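Local coordinates for protein lysin (Enterococcus phage IMEEF1, PDB 6IST) that probably cleaves the peptidoglycan of enterococcal cell walls through a CHAP-type peptidase domain, so that phage progeny can be released, and binds calcium, at residues Phe41-Tyr46 and Pro56-Phe61; Ile64-Ser69 and His127-Val132; Ala74-Ile79 and Val135-Tyr140; Val107-Ile112 and Ser120-Ile125. All coordinates share one frame; numbering follows the deposited sequence.

Interaction 1: Phe41-Tyr46 and Pro56-Phe61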
loop_
_atom_site.group_PDB
_atom_site.type_symbol
_atom_site.label_atom_id
_atom_site.label_comp_id
_atom_site.label_asym_id
_atom_site.label_seq_id
_atom_site.Cartn_x
_atom_site.Cartn_y
_atom_site.Cartn_z
ATOM N N PHE C 41 11.423 -4.648 5.910
ATOM C CA PHE C 41 10.054 -4.702 6.417
ATOM C C PHE C 41 9.068 -3.751 5.748
ATOM O O PHE C 41 7.918 -3.753 6.103
ATOM C CB PHE C 41 10.086 -4.413 7.895
ATOM C CG PHE C 41 10.747 -5.485 8.665
ATOM C CD1 PHE C 41 10.070 -6.632 8.922
ATOM C CD2 PHE C 41 12.063 -5.355 9.096
ATOM C CE1 PHE C 41 10.672 -7.627 9.665
ATOM C CE2 PHE C 41 12.683 -6.372 9.770
ATOM C CZ PHE C 41 11.998 -7.520 9.999
ATOM N N GLY C 42 9.533 -2.930 4.839
ATOM C CA GLY C 42 8.655 -1.979 4.135
ATOM C C GLY C 42 8.138 -0.922 5.114
ATOM O O GLY C 42 7.118 -0.280 4.834
ATOM N N TRP C 43 8.845 -0.706 6.211
ATOM C CA TRP C 43 8.451 0.285 7.249
ATOM C C TRP C 43 9.444 1.450 7.161
ATOM O O TRP C 43 10.665 1.221 7.288
ATOM C CB TRP C 43 8.517 -0.329 8.611
ATOM C CG TRP C 43 8.293 0.684 9.756
ATOM C CD1 TRP C 43 7.388 1.696 9.774
ATOM C CD2 TRP C 43 8.926 0.703 11.005
ATOM N NE1 TRP C 43 7.450 2.370 10.931
ATOM C CE2 TRP C 43 8.352 1.735 11.749
ATOM C CE3 TRP C 43 9.884 -0.091 11.618
ATOM C CZ2 TRP C 43 8.773 2.038 13.006
ATOM C CZ3 TRP C 43 10.302 0.229 12.863
ATOM C CH2 TRP C 43 9.744 1.269 13.562
ATOM N N ARG C 44 8.967 2.694 6.990
ATOM C CA ARG C 44 9.836 3.898 7.134
ATOM C C ARG C 44 9.539 4.580 8.493
ATOM O O ARG C 44 8.536 5.279 8.651
ATOM C CB ARG C 44 9.634 4.886 5.962
ATOM C CG ARG C 44 10.474 6.125 6.072
ATOM C CD ARG C 44 10.372 7.053 4.827
ATOM N NE ARG C 44 9.230 7.974 5.061
ATOM C CZ ARG C 44 8.832 9.001 4.283
ATOM N NH1 ARG C 44 7.793 9.757 4.665
ATOM N NH2 ARG C 44 9.498 9.320 3.173
ATOM N N PRO C 45 10.394 4.352 9.506
ATOM C CA PRO C 45 10.206 5.032 10.763
ATOM C C PRO C 45 10.269 6.511 10.538
ATOM O O PRO C 45 10.989 6.973 9.705
ATOM C CB PRO C 45 11.425 4.566 11.623
ATOM C CG PRO C 45 11.867 3.292 10.968
ATOM C CD PRO C 45 11.603 3.487 9.503
ATOM N N TYR C 46 9.568 7.218 11.384
ATOM C CA TYR C 46 9.416 8.648 11.269
ATOM C C TYR C 46 10.297 9.379 12.278
ATOM O O TYR C 46 10.594 8.894 13.352
ATOM C CB TYR C 46 7.944 8.951 11.506
ATOM C CG TYR C 46 7.682 10.387 11.529
ATOM C CD1 TYR C 46 7.555 11.101 10.325
ATOM C CD2 TYR C 46 7.571 11.070 12.738
ATOM C CE1 TYR C 46 7.306 12.469 10.340
ATOM C CE2 TYR C 46 7.348 12.445 12.750
ATOM C CZ TYR C 46 7.201 13.117 11.554
ATOM O OH TYR C 46 6.960 14.460 11.572
ATOM N N PRO C 56 3.845 5.027 16.460
ATOM C CA PRO C 56 3.204 3.730 16.167
ATOM C C PRO C 56 4.080 2.795 15.329
ATOM O O PRO C 56 4.950 3.236 14.525
ATOM C CB PRO C 56 1.938 4.121 15.364
ATOM C CG PRO C 56 1.907 5.608 15.322
ATOM C CD PRO C 56 3.246 6.138 15.697
ATOM N N LEU C 57 3.828 1.498 15.518
ATOM C CA LEU C 57 4.622 0.469 14.885
ATOM C C LEU C 57 3.760 -0.408 14.014
ATOM O O LEU C 57 2.627 -0.614 14.333
ATOM C CB LEU C 57 5.265 -0.405 15.946
ATOM C CG LEU C 57 6.155 0.369 16.933
ATOM C CD1 LEU C 57 6.733 -0.610 17.917
ATOM C CD2 LEU C 57 7.297 1.099 16.288
ATOM N N PRO C 58 4.314 -0.947 12.925
ATOM C CA PRO C 58 3.555 -1.830 12.078
ATOM C C PRO C 58 3.194 -3.125 12.782
ATOM O O PRO C 58 3.801 -3.489 13.787
ATOM C CB PRO C 58 4.511 -2.123 10.892
ATOM C CG PRO C 58 5.500 -0.973 10.913
ATOM C CD PRO C 58 5.661 -0.681 12.365
ATOM N N ALA C 59 2.224 -3.814 12.210
ATOM C CA ALA C 59 1.823 -5.130 12.695
ATOM C C ALA C 59 2.988 -6.040 12.928
ATOM O O ALA C 59 3.882 -6.126 12.078
ATOM C CB ALA C 59 0.864 -5.772 11.672
ATOM N N GLY C 60 2.956 -6.753 14.059
ATOM C CA GLY C 60 3.976 -7.731 14.369
ATOM C C GLY C 60 5.153 -7.171 15.194
ATOM O O GLY C 60 5.860 -7.945 15.875
ATOM N N PHE C 61 5.388 -5.852 15.146
ATOM C CA PHE C 61 6.484 -5.225 15.889
ATOM C C PHE C 61 6.183 -5.084 17.382
ATOM O O PHE C 61 5.060 -4.853 17.790
ATOM C CB PHE C 61 6.810 -3.824 15.309
ATOM C CG PHE C 61 7.604 -3.862 14.041
ATOM C CD1 PHE C 61 7.029 -4.310 12.851
ATOM C CD2 PHE C 61 8.923 -3.436 14.019
ATOM C CE1 PHE C 61 7.743 -4.323 11.657
ATOM C CE2 PHE C 61 9.656 -3.491 12.863
ATOM C CZ PHE C 61 9.080 -3.933 11.677
HETATM O O HOH W 1 6.162 4.619 12.580
#

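Interaction 2: Ile64-Ser69 and His127-Val132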
loop_
_atom_site.group_PDB
_atom_site.type_symbol
_atom_site.label_atom_id
_atom_site.label_comp_id
_atom_site.label_asym_id
_atom_site.label_seq_id
_atom_site.Cartn_x
_atom_site.Cartn_y
_atom_site.Cartn_z
ATOM N N ILE C 64 10.028 -2.663 23.713
ATOM C CA ILE C 64 10.315 -3.062 25.065
ATOM C C ILE C 64 11.298 -2.086 25.693
ATOM O O ILE C 64 12.399 -1.877 25.170
ATOM C CB ILE C 64 10.986 -4.495 25.098
ATOM C CG1 ILE C 64 10.192 -5.485 24.263
ATOM C CG2 ILE C 64 11.153 -4.976 26.533
ATOM C CD1 ILE C 64 10.896 -6.786 23.882
ATOM N N ARG C 65 10.919 -1.508 26.817
ATOM C CA ARG C 65 11.836 -0.757 27.664
ATOM C C ARG C 65 12.821 -1.745 28.269
ATOM O O ARG C 65 12.402 -2.747 28.812
ATOM C CB ARG C 65 11.093 -0.124 28.820
ATOM C CG ARG C 65 10.703 1.301 28.612
ATOM C CD ARG C 65 11.502 2.243 29.494
ATOM N NE ARG C 65 12.912 1.949 29.457
ATOM C CZ ARG C 65 13.842 2.610 30.142
ATOM N NH1 ARG C 65 13.499 3.636 30.931
ATOM N NH2 ARG C 65 15.134 2.253 30.021
ATOM N N THR C 66 14.113 -1.523 28.135
ATOM C CA THR C 66 15.046 -2.504 28.610
ATOM C C THR C 66 15.776 -1.976 29.827
ATOM O O THR C 66 16.368 -0.910 29.764
ATOM C CB THR C 66 16.044 -2.941 27.532
ATOM O OG1 THR C 66 16.714 -1.806 27.000
ATOM C CG2 THR C 66 15.338 -3.713 26.392
ATOM N N THR C 67 15.738 -2.767 30.897
ATOM C CA THR C 67 16.480 -2.554 32.127
ATOM C C THR C 67 17.872 -3.218 32.055
ATOM O O THR C 67 18.777 -2.837 32.757
ATOM C CB THR C 67 15.617 -3.077 33.341
ATOM O OG1 THR C 67 16.296 -2.868 34.561
ATOM C CG2 THR C 67 15.297 -4.552 33.257
ATOM N N SER C 68 18.065 -4.169 31.143
ATOM C CA SER C 68 19.263 -5.003 31.163
ATOM C C SER C 68 19.637 -5.392 29.754
ATOM O O SER C 68 18.756 -5.674 28.955
ATOM C CB SER C 68 18.924 -6.296 31.928
ATOM O OG SER C 68 20.000 -7.200 31.812
ATOM N N SER C 69 20.937 -5.529 29.491
ATOM C CA SER C 69 21.465 -5.897 28.218
ATOM C C SER C 69 21.042 -7.265 27.844
ATOM O O SER C 69 20.943 -7.596 26.682
ATOM C CB SER C 69 22.980 -5.815 28.238
ATOM O OG SER C 69 23.505 -6.638 29.277
ATOM N N HIS C 127 28.854 -1.577 23.032
ATOM C CA HIS C 127 28.247 -0.579 23.935
ATOM C C HIS C 127 28.012 -1.082 25.347
ATOM O O HIS C 127 27.863 -2.275 25.591
ATOM C CB HIS C 127 26.857 -0.242 23.412
ATOM C CG HIS C 127 26.836 0.628 22.185
ATOM N ND1 HIS C 127 27.102 1.977 22.242
ATOM C CD2 HIS C 127 26.480 0.368 20.904
ATOM C CE1 HIS C 127 26.839 2.524 21.056
ATOM N NE2 HIS C 127 26.526 1.561 20.206
ATOM N N ASN C 128 27.851 -0.147 26.286
ATOM C CA ASN C 128 27.166 -0.412 27.526
ATOM C C ASN C 128 25.750 0.189 27.440
ATOM O O ASN C 128 25.324 0.745 26.404
ATOM C CB ASN C 128 27.975 0.095 28.731
ATOM C CG ASN C 128 28.129 1.611 28.712
ATOM O OD1 ASN C 128 27.322 2.326 28.143
ATOM N ND2 ASN C 128 29.203 2.086 29.288
ATOM N N MET C 129 25.074 0.117 28.557
ATOM C CA MET C 129 23.677 0.486 28.635
ATOM C C MET C 129 23.448 1.942 29.024
ATOM O O MET C 129 22.278 2.338 29.140
ATOM C CB MET C 129 22.950 -0.458 29.622
ATOM C CG MET C 129 22.784 -1.912 29.086
ATOM S SD MET C 129 21.730 -2.098 27.668
ATOM C CE MET C 129 20.083 -1.959 28.406
ATOM N N ASP C 130 24.499 2.753 29.091
ATOM C CA ASP C 130 24.320 4.184 29.422
ATOM C C ASP C 130 23.491 4.919 28.351
ATOM O O ASP C 130 23.816 4.894 27.173
ATOM C CB ASP C 130 25.651 4.871 29.592
ATOM C CG ASP C 130 26.403 4.415 30.861
ATOM O OD1 ASP C 130 25.852 3.591 31.633
ATOM O OD2 ASP C 130 27.566 4.872 31.056
ATOM N N GLY C 131 22.375 5.503 28.801
ATOM C CA GLY C 131 21.400 6.174 27.904
ATOM C C GLY C 131 20.386 5.343 27.152
ATOM O O GLY C 131 19.573 5.896 26.374
ATOM N N VAL C 132 20.521 4.019 27.206
ATOM C CA VAL C 132 19.611 3.111 26.485
ATOM C C VAL C 132 18.235 3.100 27.057
ATOM O O VAL C 132 18.056 2.926 28.225
ATOM C CB VAL C 132 20.168 1.679 26.426
ATOM C CG1 VAL C 132 19.213 0.743 25.663
ATOM C CG2 VAL C 132 21.485 1.719 25.703
#

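Interaction 3: Ala74-Ile79 and Val135-Tyr140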
loop_
_atom_site.group_PDB
_atom_site.type_symbol
_atom_site.label_atom_id
_atom_site.label_comp_id
_atom_site.label_asym_id
_atom_site.label_seq_id
_atom_site.Cartn_x
_atom_site.Cartn_y
_atom_site.Cartn_z
ATOM N N ALA C 74 19.597 -10.272 18.938
ATOM C CA ALA C 74 20.124 -9.912 17.662
ATOM C C ALA C 74 18.992 -9.535 16.696
ATOM O O ALA C 74 17.902 -10.124 16.746
ATOM C CB ALA C 74 20.942 -11.066 17.094
ATOM N N GLY C 75 19.181 -8.410 16.043
ATOM C CA GLY C 75 18.264 -7.893 15.014
ATOM C C GLY C 75 17.274 -6.872 15.598
ATOM O O GLY C 75 16.456 -6.313 14.843
ATOM N N ASP C 76 17.432 -6.587 16.861
ATOM C CA ASP C 76 16.655 -5.537 17.563
ATOM C C ASP C 76 17.145 -4.193 17.068
ATOM O O ASP C 76 18.328 -4.031 16.737
ATOM C CB ASP C 76 16.881 -5.579 19.042
ATOM C CG ASP C 76 16.012 -6.621 19.769
ATOM O OD1 ASP C 76 15.079 -7.189 19.141
ATOM O OD2 ASP C 76 16.229 -6.767 21.008
ATOM N N VAL C 77 16.224 -3.242 16.964
ATOM C CA VAL C 77 16.569 -1.830 16.708
ATOM C C VAL C 77 16.752 -1.212 18.108
ATOM O O VAL C 77 15.841 -1.242 18.922
ATOM C CB VAL C 77 15.435 -1.109 15.956
ATOM C CG1 VAL C 77 15.727 0.395 15.920
ATOM C CG2 VAL C 77 15.195 -1.675 14.568
ATOM N N MET C 78 17.927 -0.659 18.409
ATOM C CA MET C 78 18.271 -0.096 19.668
ATOM C C MET C 78 17.888 1.324 19.676
ATOM O O MET C 78 18.029 2.056 18.673
ATOM C CB MET C 78 19.783 -0.158 19.829
ATOM C CG MET C 78 20.349 -1.524 19.802
ATOM S SD MET C 78 19.790 -2.664 21.039
ATOM C CE MET C 78 19.791 -1.585 22.513
ATOM N N ILE C 79 17.416 1.729 20.802
ATOM C CA ILE C 79 17.011 3.082 21.064
ATOM C C ILE C 79 17.698 3.645 22.299
ATOM O O ILE C 79 17.532 3.121 23.413
ATOM C CB ILE C 79 15.484 3.127 21.273
ATOM C CG1 ILE C 79 14.684 2.333 20.227
ATOM C CG2 ILE C 79 15.038 4.596 21.326
ATOM C CD1 ILE C 79 13.250 2.161 20.651
ATOM N N VAL C 135 14.295 -1.287 22.978
ATOM C CA VAL C 135 14.405 -1.878 21.718
ATOM C C VAL C 135 13.097 -1.880 20.980
ATOM O O VAL C 135 12.046 -1.807 21.643
ATOM C CB VAL C 135 14.921 -3.306 21.774
ATOM C CG1 VAL C 135 16.345 -3.301 22.296
ATOM C CG2 VAL C 135 13.996 -4.288 22.480
ATOM N N ILE C 136 13.179 -1.848 19.659
ATOM C CA ILE C 136 12.046 -2.283 18.780
ATOM C C ILE C 136 12.469 -3.599 18.245
ATOM O O ILE C 136 13.579 -3.731 17.710
ATOM C CB ILE C 136 11.713 -1.242 17.724
ATOM C CG1 ILE C 136 11.046 -0.094 18.412
ATOM C CG2 ILE C 136 10.760 -1.813 16.672
ATOM C CD1 ILE C 136 10.894 1.195 17.616
ATOM N N ARG C 137 11.633 -4.599 18.478
ATOM C CA ARG C 137 11.881 -5.958 18.004
ATOM C C ARG C 137 11.013 -6.234 16.777
ATOM O O ARG C 137 9.781 -6.326 16.894
ATOM C CB ARG C 137 11.606 -6.923 19.136
ATOM C CG ARG C 137 11.768 -8.357 18.733
ATOM C CD ARG C 137 12.062 -9.175 19.971
ATOM N NE ARG C 137 13.214 -8.603 20.689
ATOM C CZ ARG C 137 13.480 -8.778 21.994
ATOM N NH1 ARG C 137 12.691 -9.550 22.742
ATOM N NH2 ARG C 137 14.536 -8.211 22.549
ATOM N N PRO C 138 11.626 -6.288 15.587
ATOM C CA PRO C 138 10.865 -6.618 14.346
ATOM C C PRO C 138 10.459 -8.095 14.426
ATOM O O PRO C 138 11.097 -8.890 15.176
ATOM C CB PRO C 138 11.869 -6.458 13.210
ATOM C CG PRO C 138 12.937 -5.604 13.775
ATOM C CD PRO C 138 13.017 -5.957 15.261
ATOM N N PRO C 139 9.454 -8.450 13.682
ATOM C CA PRO C 139 8.979 -9.851 13.614
ATOM C C PRO C 139 9.830 -10.685 12.641
ATOM O O PRO C 139 9.686 -10.594 11.445
ATOM C CB PRO C 139 7.570 -9.698 13.119
ATOM C CG PRO C 139 7.546 -8.472 12.311
ATOM C CD PRO C 139 8.653 -7.582 12.801
ATOM N N TYR C 140 10.763 -11.445 13.170
ATOM C CA TYR C 140 11.618 -12.288 12.361
ATOM C C TYR C 140 10.994 -13.704 12.295
ATOM O O TYR C 140 10.313 -14.107 13.226
ATOM C CB TYR C 140 12.996 -12.379 12.998
ATOM C CG TYR C 140 13.797 -11.101 12.868
ATOM C CD1 TYR C 140 14.168 -10.631 11.626
ATOM C CD2 TYR C 140 14.142 -10.343 13.984
ATOM C CE1 TYR C 140 14.910 -9.463 11.487
ATOM C CE2 TYR C 140 14.858 -9.150 13.831
ATOM C CZ TYR C 140 15.221 -8.696 12.589
ATOM O OH TYR C 140 15.936 -7.461 12.456
#

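Interaction 4: Val107-Ile112 and Ser120-Ile125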
loop_
_atom_site.group_PDB
_atom_site.type_symbol
_atom_site.label_atom_id
_atom_site.label_comp_id
_atom_site.label_asym_id
_atom_site.label_seq_id
_atom_site.Cartn_x
_atom_site.Cartn_y
_atom_site.Cartn_z
ATOM N N VAL C 107 25.587 -2.165 15.220
ATOM C CA VAL C 107 26.178 -1.423 14.120
ATOM C C VAL C 107 25.392 -0.142 14.036
ATOM O O VAL C 107 24.140 -0.187 14.022
ATOM C CB VAL C 107 26.057 -2.190 12.833
ATOM C CG1 VAL C 107 26.321 -1.326 11.651
ATOM C CG2 VAL C 107 27.005 -3.339 12.898
ATOM N N ASP C 108 26.097 0.948 14.172
ATOM C CA ASP C 108 25.484 2.270 14.302
ATOM C C ASP C 108 26.233 3.207 13.369
ATOM O O ASP C 108 27.449 3.067 13.169
ATOM C CB ASP C 108 25.658 2.938 15.670
ATOM C CG ASP C 108 25.325 2.095 16.920
ATOM O OD1 ASP C 108 24.736 1.001 16.893
ATOM O OD2 ASP C 108 25.516 2.713 18.013
ATOM N N GLN C 109 25.521 4.201 12.807
ATOM C CA GLN C 109 26.165 5.363 12.174
ATOM C C GLN C 109 26.227 6.491 13.086
ATOM O O GLN C 109 25.361 6.636 13.958
ATOM C CB GLN C 109 25.420 5.790 10.905
ATOM C CG GLN C 109 25.519 4.753 9.839
ATOM C CD GLN C 109 24.864 5.079 8.522
ATOM O OE1 GLN C 109 25.226 4.463 7.526
ATOM N NE2 GLN C 109 23.863 5.961 8.501
ATOM N N ASN C 110 27.262 7.306 12.899
ATOM C CA ASN C 110 27.408 8.549 13.638
ATOM C C ASN C 110 27.640 8.401 15.104
ATOM O O ASN C 110 27.253 9.277 15.929
ATOM C CB ASN C 110 26.248 9.509 13.361
ATOM C CG ASN C 110 26.704 10.964 13.389
ATOM O OD1 ASN C 110 27.842 11.264 13.109
ATOM N ND2 ASN C 110 25.827 11.840 13.765
ATOM N N TRP C 111 28.324 7.321 15.465
ATOM C CA TRP C 111 28.718 7.062 16.845
ATOM C C TRP C 111 30.190 7.385 16.962
ATOM O O TRP C 111 30.562 8.222 17.798
ATOM C CB TRP C 111 28.430 5.620 17.303
ATOM C CG TRP C 111 28.906 5.330 18.704
ATOM C CD1 TRP C 111 30.118 4.780 19.070
ATOM C CD2 TRP C 111 28.251 5.673 19.899
ATOM N NE1 TRP C 111 30.213 4.724 20.407
ATOM C CE2 TRP C 111 29.058 5.218 20.960
ATOM C CE3 TRP C 111 26.990 6.206 20.190
ATOM C CZ2 TRP C 111 28.698 5.356 22.282
ATOM C CZ3 TRP C 111 26.632 6.348 21.483
ATOM C CH2 TRP C 111 27.480 5.911 22.545
ATOM N N ILE C 112 31.011 6.691 16.193
ATOM C CA ILE C 112 32.441 6.997 16.088
ATOM C C ILE C 112 32.651 8.198 15.168
ATOM O O ILE C 112 32.090 8.246 14.045
ATOM C CB ILE C 112 33.187 5.794 15.528
ATOM C CG1 ILE C 112 33.256 4.755 16.634
ATOM C CG2 ILE C 112 34.616 6.171 15.107
ATOM C CD1 ILE C 112 33.491 3.368 16.084
ATOM N N SER C 120 28.567 9.679 10.106
ATOM C CA SER C 120 29.850 9.041 9.869
ATOM C C SER C 120 29.469 7.659 9.511
ATOM O O SER C 120 28.356 7.263 9.793
ATOM C CB SER C 120 30.643 9.046 11.203
ATOM O OG SER C 120 30.099 8.265 12.244
ATOM N N PRO C 121 30.400 6.904 8.989
ATOM C CA PRO C 121 30.100 5.551 8.539
ATOM C C PRO C 121 29.653 4.579 9.628
ATOM O O PRO C 121 29.926 4.758 10.811
ATOM C CB PRO C 121 31.459 5.061 7.947
ATOM C CG PRO C 121 32.303 6.231 7.838
ATOM C CD PRO C 121 31.811 7.277 8.759
ATOM N N ALA C 122 28.993 3.534 9.183
ATOM C CA ALA C 122 28.519 2.488 10.045
ATOM C C ALA C 122 29.734 1.805 10.668
ATOM O O ALA C 122 30.756 1.532 9.968
ATOM C CB ALA C 122 27.696 1.509 9.283
ATOM N N ALA C 123 29.620 1.532 11.953
ATOM C CA ALA C 123 30.665 0.800 12.661
ATOM C C ALA C 123 30.045 -0.158 13.598
ATOM O O ALA C 123 28.948 0.061 14.138
ATOM C CB ALA C 123 31.550 1.773 13.393
ATOM N N ALA C 124 30.762 -1.224 13.912
ATOM C CA ALA C 124 30.309 -2.168 14.891
ATOM C C ALA C 124 30.878 -1.746 16.243
ATOM O O ALA C 124 32.070 -1.643 16.392
ATOM C CB ALA C 124 30.709 -3.613 14.531
ATOM N N ILE C 125 29.989 -1.420 17.179
ATOM C CA ILE C 125 30.297 -0.820 18.458
ATOM C C ILE C 125 29.943 -1.760 19.644
ATOM O O ILE C 125 28.804 -2.257 19.749
ATOM C CB ILE C 125 29.431 0.434 18.689
ATOM C CG1 ILE C 125 29.401 1.373 17.458
ATOM C CG2 ILE C 125 29.934 1.146 19.951
ATOM C CD1 ILE C 125 30.757 1.830 17.090
HETATM O O HOH W 2 29.496 5.062 13.958
HETATM O O HOH W 3 32.047 5.871 12.200
#

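Interaction 1: Phe41-Tyr46 and Pro56-Phe61
Trp-43 touches four residues of Pro-56 to Phe-61, and its side chain can be followed outward atom by atom. Trp-43 CB lies 3.8 Å from Pro-58 CG. Because Trp-43 CG is anti to the backbone N (chi1 173°), the indole lies against that proline, with Pro-58 CG 3.4 Å from Trp-43 CG. This methylene stands over the five-membered ring, 17° off its normal, a CH-pi contact, while Pro-58 CD covers Trp-43 CE2 at 3.7 Å. Pro-45 CG covers the opposite face, sandwiching the indole between two prolines. On the benzo rim, Trp-43 CE3 meets Phe-61 CE2 at 3.6 Å, the two rings oblique. At the far corner, Trp-43 CZ2 and CH2 both touch Leu-57 CD2. Trp-43 NE1 donates to a water 3.1 Å away in the indole plane, and that water donates to Pro-56 O. Phe-61 also presents its edge to the face of Phe-41, the ring planes at 74°, a T-shaped pair with Phe-61 CZ 3.8 Å from Phe-41 CG. Met-37 of helix 29-41 touches both Trp-43 and Phe-61. With no direct hydrogen bond between the segments, the contact rests on aromatic and proline packing, and the indole N-H is satisfied through water.

Interaction 2: Ile64-Ser69 and His127-Val132
Met-129 lies across Thr-66 at about a right angle and spreads its thioether over the backbone that leads to Ser-69. Bends at chi2 (-66°) and chi3 (-77°) curl the chain back on itself: Met-129 SD sits 3.8 Å from Ser-69 CA, while the terminal CE reaches both Ser-68 C and Thr-66 OG1, each at 3.7 Å. Val-132 approaches the same hydroxyl with its CG1 branch, 3.8 Å from Thr-66 OG1. That oxygen is thus buried against two methyl carbons, with no polar partner in the model. Arg-65 NH2 stops 3.5 Å from Val-132 O at a poor angle; it makes instead a weak bond to Thr-66 O, and the guanidinium has a cation-pi partner in Trp-133. Asn-128 OD1 accepts from Asp-130 N at 3.0 Å, an Asx turn, and a type II turn from Met-129 to Val-132 is closed by a bond from Val-132 N to Met-129 O, with Gly-131 at positive phi. This turn links strand 123-128, an outermost strand of the six-stranded sheet, to strand 132-137. Met-129 and Val-132 rest on Phe-104 of strand 103-108, and Val-132 also touches Met-78 and Trp-80 of strand 77-80.

Interaction 3: Ala74-Ile79 and Val135-Tyr140
Asp-76 and Arg-137 form a close, two-pronged salt bridge. The carboxylate meets the guanidinium side-on, with Arg-137 NE 2.8 Å from Asp-76 OD1 and Arg-137 NH2 2.7 Å from Asp-76 OD2. Both oxygens use their syn lone pairs, both N-H groups point almost straight at them, and the two planes are only 6° apart, so the pair is held flat. Asp-76 OD2 also accepts from Lys-73 N and Arg-137 NH2 donates to Gln-71 O, which fixes the bridge from both ends. Beside it, Val-77 and Ile-136 are an antiparallel hydrogen-bonded pair, with 2.8 Å from Val-77 N to Ile-136 O and the same from Ile-136 N to Val-77 O. Strands 77-80 and 132-137 are thus neighbours in the antiparallel six-stranded sheet of the CHAP fold; the axes of segments 77-79 and 135-137 run at 159°. The buried apolar pairs are at normal packing distance: Val-77 CB and Ile-136 CB stand 4.1 Å apart, and Ile-79 CD1 rests 3.9 Å from Ile-136 CG1. Met-78 and Val-135 lie side by side on the other face. By contrast, Ala-74 is barely covered and partly exposed, as is Arg-137, yet Tyr-140 OH still donates to Gly-75 O at 2.7 Å, with that carbonyl oxygen at the edge of the tyrosine ring.

Interaction 4: Val107-Ile112 and Ser120-Ile125
Asp-108 and Ala-123 are an antiparallel hydrogen-bonded pair, with Asp-108 N 3.0 Å from Ala-123 O and Ala-123 N 2.9 Å from Asp-108 O, and Val-107 and Ala-124 follow as a non-hydrogen-bonded pair. Past the strands, Asn-110, at positive phi, bends the chain, and Ser-120 grips the turn: its OG, held between the backbone N and the carbonyl carbon (chi1 66°), donates to Ile-112 O at 2.7 Å. Trp-111 N donates to a water that lies close to Asp-108 O and Pro-121 O. On the Asp-108 face, Ile-125 packs obliquely against the indole of Trp-111, CD1 to CD1 3.6 Å, while Ile-112 CD1 reaches Ala-123 CB at 3.7 Å. On the other face, Ala-122 CB sits 3.9 Å from both Val-107 CG1 and Gln-109 CG. Asp-108 OD2 is hydrogen-bonded to His-90 NE2 and His-127 NE2, and OD1 to Ser-106 OG; Cys-29, His-90 and Asp-108 are consistent with a papain-like Cys-His-Asp triad. The hairpin thus forms one edge of the six-stranded sheet, strand 123-128 outermost, while Val-107 and Gln-109 press on Leu-32 of helix 29-41 and Gln-109 also touches the calcium ligand Asp-31.

Three of the four contacts belong to one antiparallel sheet, ordered 62-65, 132-137, 77-80, 90-94, 103-108, 123-128. Interaction 3 joins its second and third strands, interaction 4 its last two, and interaction 2 brings the chain after the first strand to the turn after the last; their centres lie about 13 to 18 Å apart. Interaction 1 comes first along the chain and lies outside this sheet, on strand 43-44 at the edge of the mixed sheet, beside strand 215-219. Its centre is about 11 Å from that of interaction 3, which it touches. Segments of interactions 2 and 3 alternate, and interaction 4 falls between the halves of both. Interactions 2 and 4 share strand 123-128 and meet at the putative active site.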